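Glycosyl hydrolase, BNR repeat (Ralstonia eutropha, PDB 3B7F) probably acts as a glycosyl hydrolase and folds as a seven-bladed beta-propeller with BNR repeats. Local coordinates at residues V23-A28 with R43-R48; K31-L36 with M70-R75. All coordinates share one frame; numbering follows the deposited sequence.

Interaction 1 (V23-A28 with R43-R48); sequences VMLLVA and RTWELR. With EDO (1,2-ethanediol), chain I; EDO (1,2-ethanediol), chain P.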
loop_
_atom_site.group_PDB
_atom_site.type_symbol
_atom_site.label_atom_id
_atom_site.label_comp_id
_atom_site.label_asym_id
_atom_site.label_seq_id
_atom_site.Cartn_x
_atom_site.Cartn_y
_atom_site.Cartn_z
ATOM N N VAL A 23 -15.227 -9.441 -9.108
ATOM C CA VAL A 23 -14.108 -8.848 -8.392
ATOM C C VAL A 23 -14.079 -9.452 -6.982
ATOM O O VAL A 23 -15.122 -9.801 -6.401
ATOM C CB VAL A 23 -14.228 -7.300 -8.342
ATOM C CG1 VAL A 23 -13.189 -6.671 -7.422
ATOM C CG2 VAL A 23 -14.092 -6.718 -9.732
HETATM N N MSE A 24 -12.877 -9.570 -6.437
HETATM C CA MSE A 24 -12.671 -10.036 -5.104
HETATM C C MSE A 24 -11.891 -8.971 -4.378
HETATM O O MSE A 24 -11.034 -8.347 -4.971
HETATM C CB MSE A 24 -11.901 -11.346 -5.117
HETATM C CG MSE A 24 -11.644 -11.917 -3.711
HETATM SE SE MSE A 24 -11.127 -13.799 -3.724
HETATM C CE MSE A 24 -12.904 -14.491 -4.224
ATOM N N LEU A 25 -12.211 -8.752 -3.104
ATOM C CA LEU A 25 -11.473 -7.820 -2.243
ATOM C C LEU A 25 -10.961 -8.668 -1.099
ATOM O O LEU A 25 -11.704 -9.443 -0.566
ATOM C CB LEU A 25 -12.344 -6.676 -1.719
ATOM C CG LEU A 25 -13.055 -5.786 -2.740
ATOM C CD1 LEU A 25 -13.932 -4.813 -1.976
ATOM C CD2 LEU A 25 -12.068 -5.046 -3.690
ATOM N N LEU A 26 -9.685 -8.521 -0.775
ATOM C CA LEU A 26 -8.975 -9.276 0.251
ATOM C C LEU A 26 -8.780 -8.286 1.372
ATOM O O LEU A 26 -8.010 -7.336 1.197
ATOM C CB LEU A 26 -7.623 -9.745 -0.293
ATOM C CG LEU A 26 -7.570 -10.311 -1.717
ATOM C CD1 LEU A 26 -6.088 -10.728 -2.053
ATOM C CD2 LEU A 26 -8.542 -11.460 -1.892
ATOM N N VAL A 27 -9.458 -8.516 2.513
ATOM C CA VAL A 27 -9.544 -7.571 3.588
ATOM C C VAL A 27 -8.799 -8.046 4.829
ATOM O O VAL A 27 -9.204 -9.032 5.455
ATOM C CB VAL A 27 -11.036 -7.315 3.980
ATOM C CG1 VAL A 27 -11.122 -6.225 5.046
ATOM C CG2 VAL A 27 -11.887 -6.969 2.753
ATOM N N ALA A 28 -7.742 -7.319 5.187
ATOM C CA ALA A 28 -6.901 -7.621 6.333
ATOM C C ALA A 28 -7.339 -6.760 7.493
ATOM O O ALA A 28 -7.443 -5.539 7.342
ATOM C CB ALA A 28 -5.420 -7.345 5.999
ATOM N N ARG A 43 -22.478 -5.269 -8.523
ATOM C CA ARG A 43 -23.574 -4.609 -7.789
ATOM C C ARG A 43 -23.924 -5.303 -6.460
ATOM O O ARG A 43 -24.164 -4.606 -5.486
ATOM C CB ARG A 43 -24.799 -4.333 -8.671
ATOM C CG ARG A 43 -25.966 -5.279 -8.644
ATOM C CD ARG A 43 -27.223 -4.465 -8.960
ATOM N NE ARG A 43 -27.600 -3.584 -7.839
ATOM C CZ ARG A 43 -28.537 -3.828 -6.910
ATOM N NH1 ARG A 43 -29.289 -4.940 -6.913
ATOM N NH2 ARG A 43 -28.753 -2.921 -5.957
ATOM N N THR A 44 -23.938 -6.632 -6.422
ATOM C CA THR A 44 -24.161 -7.370 -5.174
ATOM C C THR A 44 -22.838 -8.045 -4.773
ATOM O O THR A 44 -22.080 -8.482 -5.644
ATOM C CB THR A 44 -25.308 -8.404 -5.290
ATOM O OG1 THR A 44 -24.952 -9.385 -6.264
ATOM C CG2 THR A 44 -26.614 -7.717 -5.689
ATOM N N TRP A 45 -22.576 -8.106 -3.460
ATOM C CA TRP A 45 -21.362 -8.682 -2.887
ATOM C C TRP A 45 -21.644 -9.729 -1.801
ATOM O O TRP A 45 -22.593 -9.616 -1.052
ATOM C CB TRP A 45 -20.474 -7.584 -2.295
ATOM C CG TRP A 45 -19.938 -6.622 -3.324
ATOM C CD1 TRP A 45 -20.606 -5.595 -3.885
ATOM C CD2 TRP A 45 -18.617 -6.594 -3.890
ATOM N NE1 TRP A 45 -19.806 -4.929 -4.761
ATOM C CE2 TRP A 45 -18.578 -5.519 -4.794
ATOM C CE3 TRP A 45 -17.472 -7.373 -3.724
ATOM C CZ2 TRP A 45 -17.446 -5.204 -5.539
ATOM C CZ3 TRP A 45 -16.339 -7.061 -4.473
ATOM C CH2 TRP A 45 -16.330 -5.980 -5.359
ATOM N N GLU A 46 -20.765 -10.719 -1.715
ATOM C CA GLU A 46 -20.865 -11.820 -0.783
ATOM C C GLU A 46 -19.656 -11.769 0.126
ATOM O O GLU A 46 -18.549 -11.695 -0.351
ATOM C CB GLU A 46 -20.888 -13.114 -1.592
ATOM C CG GLU A 46 -21.021 -14.414 -0.834
ATOM C CD GLU A 46 -21.152 -15.620 -1.790
ATOM O OE1 GLU A 46 -22.116 -15.649 -2.606
ATOM O OE2 GLU A 46 -20.293 -16.536 -1.710
ATOM N N LEU A 47 -19.887 -11.800 1.438
ATOM C CA LEU A 47 -18.834 -11.782 2.437
ATOM C C LEU A 47 -18.491 -13.197 2.926
ATOM O O LEU A 47 -19.374 -13.918 3.362
ATOM C CB LEU A 47 -19.283 -10.940 3.639
ATOM C CG LEU A 47 -18.259 -10.609 4.733
ATOM C CD1 LEU A 47 -17.113 -9.743 4.138
ATOM C CD2 LEU A 47 -18.935 -9.921 5.871
ATOM N N ARG A 48 -17.215 -13.573 2.842
ATOM C CA ARG A 48 -16.699 -14.814 3.408
ATOM C C ARG A 48 -15.671 -14.464 4.483
ATOM O O ARG A 48 -14.913 -13.507 4.344
ATOM C CB ARG A 48 -16.071 -15.717 2.324
ATOM C CG ARG A 48 -14.973 -16.736 2.845
ATOM C CD ARG A 48 -14.530 -17.798 1.804
ATOM N NE ARG A 48 -13.068 -18.040 1.845
ATOM C CZ ARG A 48 -12.135 -17.541 0.992
ATOM N NH1 ARG A 48 -12.430 -16.726 -0.054
ATOM N NH2 ARG A 48 -10.851 -17.883 1.178
HETATM C C1 EDO I . -16.133 -15.313 -1.247
HETATM O O1 EDO I . -17.350 -15.269 -0.492
HETATM C C2 EDO I . -16.225 -16.350 -2.371
HETATM O O2 EDO I . -17.497 -16.296 -3.044
HETATM C C1 EDO P . -21.970 -13.394 -6.036
HETATM O O1 EDO P . -20.984 -12.852 -5.152
HETATM C C2 EDO P . -23.342 -12.798 -5.725
HETATM O O2 EDO P . -23.220 -11.440 -5.267
#

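Interaction 2 (K31-L36 with M70-R75); sequences KGAWFL and MLMAAR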
loop_
_atom_site.group_PDB
_atom_site.type_symbol
_atom_site.label_atom_id
_atom_site.label_comp_id
_atom_site.label_asym_id
_atom_site.label_seq_id
_atom_site.Cartn_x
_atom_site.Cartn_y
_atom_site.Cartn_z
ATOM N N LYS A 31 -8.238 -8.499 13.612
ATOM C CA LYS A 31 -8.696 -9.791 14.156
ATOM C C LYS A 31 -9.078 -10.838 13.118
ATOM O O LYS A 31 -9.832 -11.761 13.440
ATOM C CB LYS A 31 -9.872 -9.581 15.154
ATOM C CG LYS A 31 -9.495 -8.830 16.425
ATOM C CD LYS A 31 -8.609 -9.645 17.371
ATOM C CE LYS A 31 -8.220 -8.790 18.553
ATOM N NZ LYS A 31 -7.289 -9.516 19.410
ATOM N N GLY A 32 -8.521 -10.738 11.905
ATOM C CA GLY A 32 -8.742 -11.755 10.867
ATOM C C GLY A 32 -8.803 -11.217 9.461
ATOM O O GLY A 32 -8.739 -10.001 9.239
ATOM N N ALA A 33 -8.920 -12.161 8.530
ATOM C CA ALA A 33 -9.062 -11.915 7.109
ATOM C C ALA A 33 -10.515 -12.168 6.696
ATOM O O ALA A 33 -11.150 -13.141 7.122
ATOM C CB ALA A 33 -8.128 -12.816 6.292
ATOM N N TRP A 34 -11.046 -11.259 5.893
ATOM C CA TRP A 34 -12.363 -11.411 5.304
ATOM C C TRP A 34 -12.152 -11.211 3.809
ATOM O O TRP A 34 -11.146 -10.649 3.390
ATOM C CB TRP A 34 -13.373 -10.433 5.878
ATOM C CG TRP A 34 -14.077 -10.841 7.124
ATOM C CD1 TRP A 34 -15.330 -11.376 7.205
ATOM C CD2 TRP A 34 -13.617 -10.698 8.473
ATOM N NE1 TRP A 34 -15.672 -11.567 8.509
ATOM C CE2 TRP A 34 -14.641 -11.165 9.311
ATOM C CE3 TRP A 34 -12.414 -10.267 9.053
ATOM C CZ2 TRP A 34 -14.514 -11.211 10.700
ATOM C CZ3 TRP A 34 -12.298 -10.289 10.439
ATOM C CH2 TRP A 34 -13.348 -10.743 11.243
ATOM N N PHE A 35 -13.098 -11.733 3.034
ATOM C CA PHE A 35 -13.038 -11.747 1.589
ATOM C C PHE A 35 -14.374 -11.365 1.049
ATOM O O PHE A 35 -15.395 -11.883 1.519
ATOM C CB PHE A 35 -12.667 -13.134 1.107
ATOM C CG PHE A 35 -11.330 -13.573 1.580
ATOM C CD1 PHE A 35 -10.197 -13.259 0.860
ATOM C CD2 PHE A 35 -11.192 -14.252 2.785
ATOM C CE1 PHE A 35 -8.935 -13.630 1.318
ATOM C CE2 PHE A 35 -9.942 -14.634 3.236
ATOM C CZ PHE A 35 -8.814 -14.328 2.495
ATOM N N LEU A 36 -14.377 -10.437 0.090
ATOM C CA LEU A 36 -15.625 -9.970 -0.533
ATOM C C LEU A 36 -15.609 -10.368 -1.989
ATOM O O LEU A 36 -14.607 -10.183 -2.641
ATOM C CB LEU A 36 -15.822 -8.461 -0.364
ATOM C CG LEU A 36 -16.415 -7.992 0.952
ATOM C CD1 LEU A 36 -16.021 -6.553 1.258
ATOM C CD2 LEU A 36 -17.970 -8.192 0.952
HETATM N N MSE A 70 -1.851 -16.801 -3.359
HETATM C CA MSE A 70 -2.002 -15.645 -2.487
HETATM C C MSE A 70 -1.109 -15.754 -1.272
HETATM O O MSE A 70 -0.869 -16.858 -0.782
HETATM C CB MSE A 70 -3.404 -15.519 -1.934
HETATM C CG MSE A 70 -4.521 -15.466 -2.935
HETATM SE SE MSE A 70 -6.146 -14.928 -1.975
HETATM C CE MSE A 70 -7.268 -15.054 -3.521
ATOM N N LEU A 71 -0.633 -14.593 -0.804
ATOM C CA LEU A 71 0.171 -14.464 0.415
ATOM C C LEU A 71 -0.557 -13.535 1.360
ATOM O O LEU A 71 -1.262 -12.638 0.924
ATOM C CB LEU A 71 1.597 -13.968 0.162
ATOM C CG LEU A 71 2.564 -14.919 -0.597
ATOM C CD1 LEU A 71 3.980 -14.390 -0.526
ATOM C CD2 LEU A 71 2.548 -16.365 -0.082
HETATM N N MSE A 72 -0.411 -13.819 2.650
HETATM C CA MSE A 72 -1.039 -13.095 3.733
HETATM C C MSE A 72 -0.032 -12.870 4.876
HETATM O O MSE A 72 0.397 -13.825 5.482
HETATM C CB MSE A 72 -2.221 -13.912 4.241
HETATM C CG MSE A 72 -2.860 -13.356 5.510
HETATM SE SE MSE A 72 -4.159 -14.512 6.254
HETATM C CE MSE A 72 -5.420 -14.658 4.824
ATOM N N ALA A 73 0.346 -11.617 5.132
ATOM C CA ALA A 73 1.232 -11.236 6.238
ATOM C C ALA A 73 0.391 -11.245 7.535
ATOM O O ALA A 73 -0.670 -10.603 7.622
ATOM C CB ALA A 73 1.868 -9.844 5.958
ATOM N N ALA A 74 0.821 -12.014 8.525
ATOM C CA ALA A 74 0.056 -12.189 9.769
ATOM C C ALA A 74 0.951 -12.361 10.980
ATOM O O ALA A 74 2.123 -12.726 10.842
ATOM C CB ALA A 74 -0.868 -13.398 9.651
ATOM N N ARG A 75 0.387 -12.088 12.161
ATOM C CA ARG A 75 1.099 -12.243 13.420
ATOM C C ARG A 75 0.381 -13.208 14.367
ATOM O O ARG A 75 -0.783 -12.990 14.722
ATOM C CB ARG A 75 1.321 -10.902 14.081
ATOM C CG ARG A 75 2.332 -10.986 15.230
ATOM C CD ARG A 75 3.301 -9.830 15.235
ATOM N NE ARG A 75 2.957 -8.686 16.079
ATOM C CZ ARG A 75 2.207 -7.626 15.747
ATOM N NH1 ARG A 75 1.589 -7.510 14.563
ATOM N NH2 ARG A 75 2.043 -6.653 16.650
#

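Interaction 1 (V23-A28 with R43-R48)
In the ring-closing blade of this beta-propeller, the indole of Trp-45 on the outermost strand reaches past the intervening strand to Val-23 and Leu-25. The touching is done through the CZ3 and CH2 atoms of its six-membered ring. With CG anti to the carbonyl carbon of its own residue (chi1 -65°), Trp-45 sends the ring back toward 23-28. Val-23 meets it twice: its methyl CG1 is 3.8 Å from Trp-45 CH2, and its carbonyl O comes within 3.6 Å of Trp-45 CZ3. Leu-25 adds its branch point, CG lying 3.9 Å from Trp-45 CZ3, with its side chain set at about a right angle to the tryptophan, whereas the Val-23 and Trp-45 side chains run obliquely to each other.

Strand 32-38 lies between the two segments, so the Leu-25 and Leu-47 CA atoms, the closest across the contact, are still 9.6 Å apart. No hydrogen bond links the segments directly; both strands pair antiparallel with 32-38 and therefore run in the same direction. This is the four-stranded meander of a propeller blade, completed by the C-terminal strand 385-391 beside 24-29. Leu-36 and Ser-38 of the middle strand also touch Trp-45, and Ser-38 OG hydrogen-bonds Val-23 N. Toward solvent, Glu-46 extends to a 1,2-ethanediol, probably from the crystallisation liquor, whose O2 donates to Glu-46 OE2 at 3.1 Å. A second 1,2-ethanediol places its O2 2.9 Å from Thr-44 OG1, in a hydrogen bond, and makes a weak one with Thr-44 O.

Interaction 2 (K31-L36 with M70-R75)
Selenomethionine Met-72 leaves its backbone nearly straight, with chi1 172° and chi2 -172°, then bends at selenium (chi3 -60°), which turns its methyl CE into the angle between Ala-33 and Phe-35. That methyl carries the contact. It sits 3.6 Å from Ala-33 CB, methyl against methyl, and 4.1 Å from Phe-35 CZ, arriving near the plane of the ring at its edge. Phe-35, with CG anti to its carbonyl carbon, points its CZ end toward 70-75, where the phenyl and the selenomethionine chain cross obliquely. Met-70, also a selenomethionine, lies farther off, its SE 4.5 Å from Phe-35 CE1.

No hydrogen bond spans the two segments, and the CA atoms of Ala-33 and Met-72 stand 8.8 Å apart, a gap filled by side chains. Ala-33, Phe-35 and Met-72 are all buried. Ile-60 against Ala-33, and Ile-57 and Phe-52 against Met-72, continue the apolar filling. Phe-35 is further engaged by a cation-pi interaction with Arg-48, and its backbone hydrogen-bonds the same residue. Met-70 also touches Leu-26 and Trp-93. Strand 32-38 belongs to the blade that closes the ring and strand 70-75 to the blade after it; the meeting of two such sheets face to face through buried apolar side chains, without shared backbone bonds, is the blade-to-blade interface of a beta-propeller.

Overall arrangement
From the N terminus, the chain lays down 23-28, turns back through 31-36 and reverses again into 43-48, where interaction 1 closes a loop of 14 residues across one blade. It then passes along strand 56-62 into the next blade, and interaction 2 closes a longer loop of 33 residues when 70-75 returns against 31-36. The segments alternate along the sequence, so the two contacts cross rather than nest. Strand 32-38 is shared, hydrogen-bonded through its backbone to both 24-29 and 45-51. Interaction 1 thus spans a single sheet, whereas interaction 2 ties that sheet to the next blade.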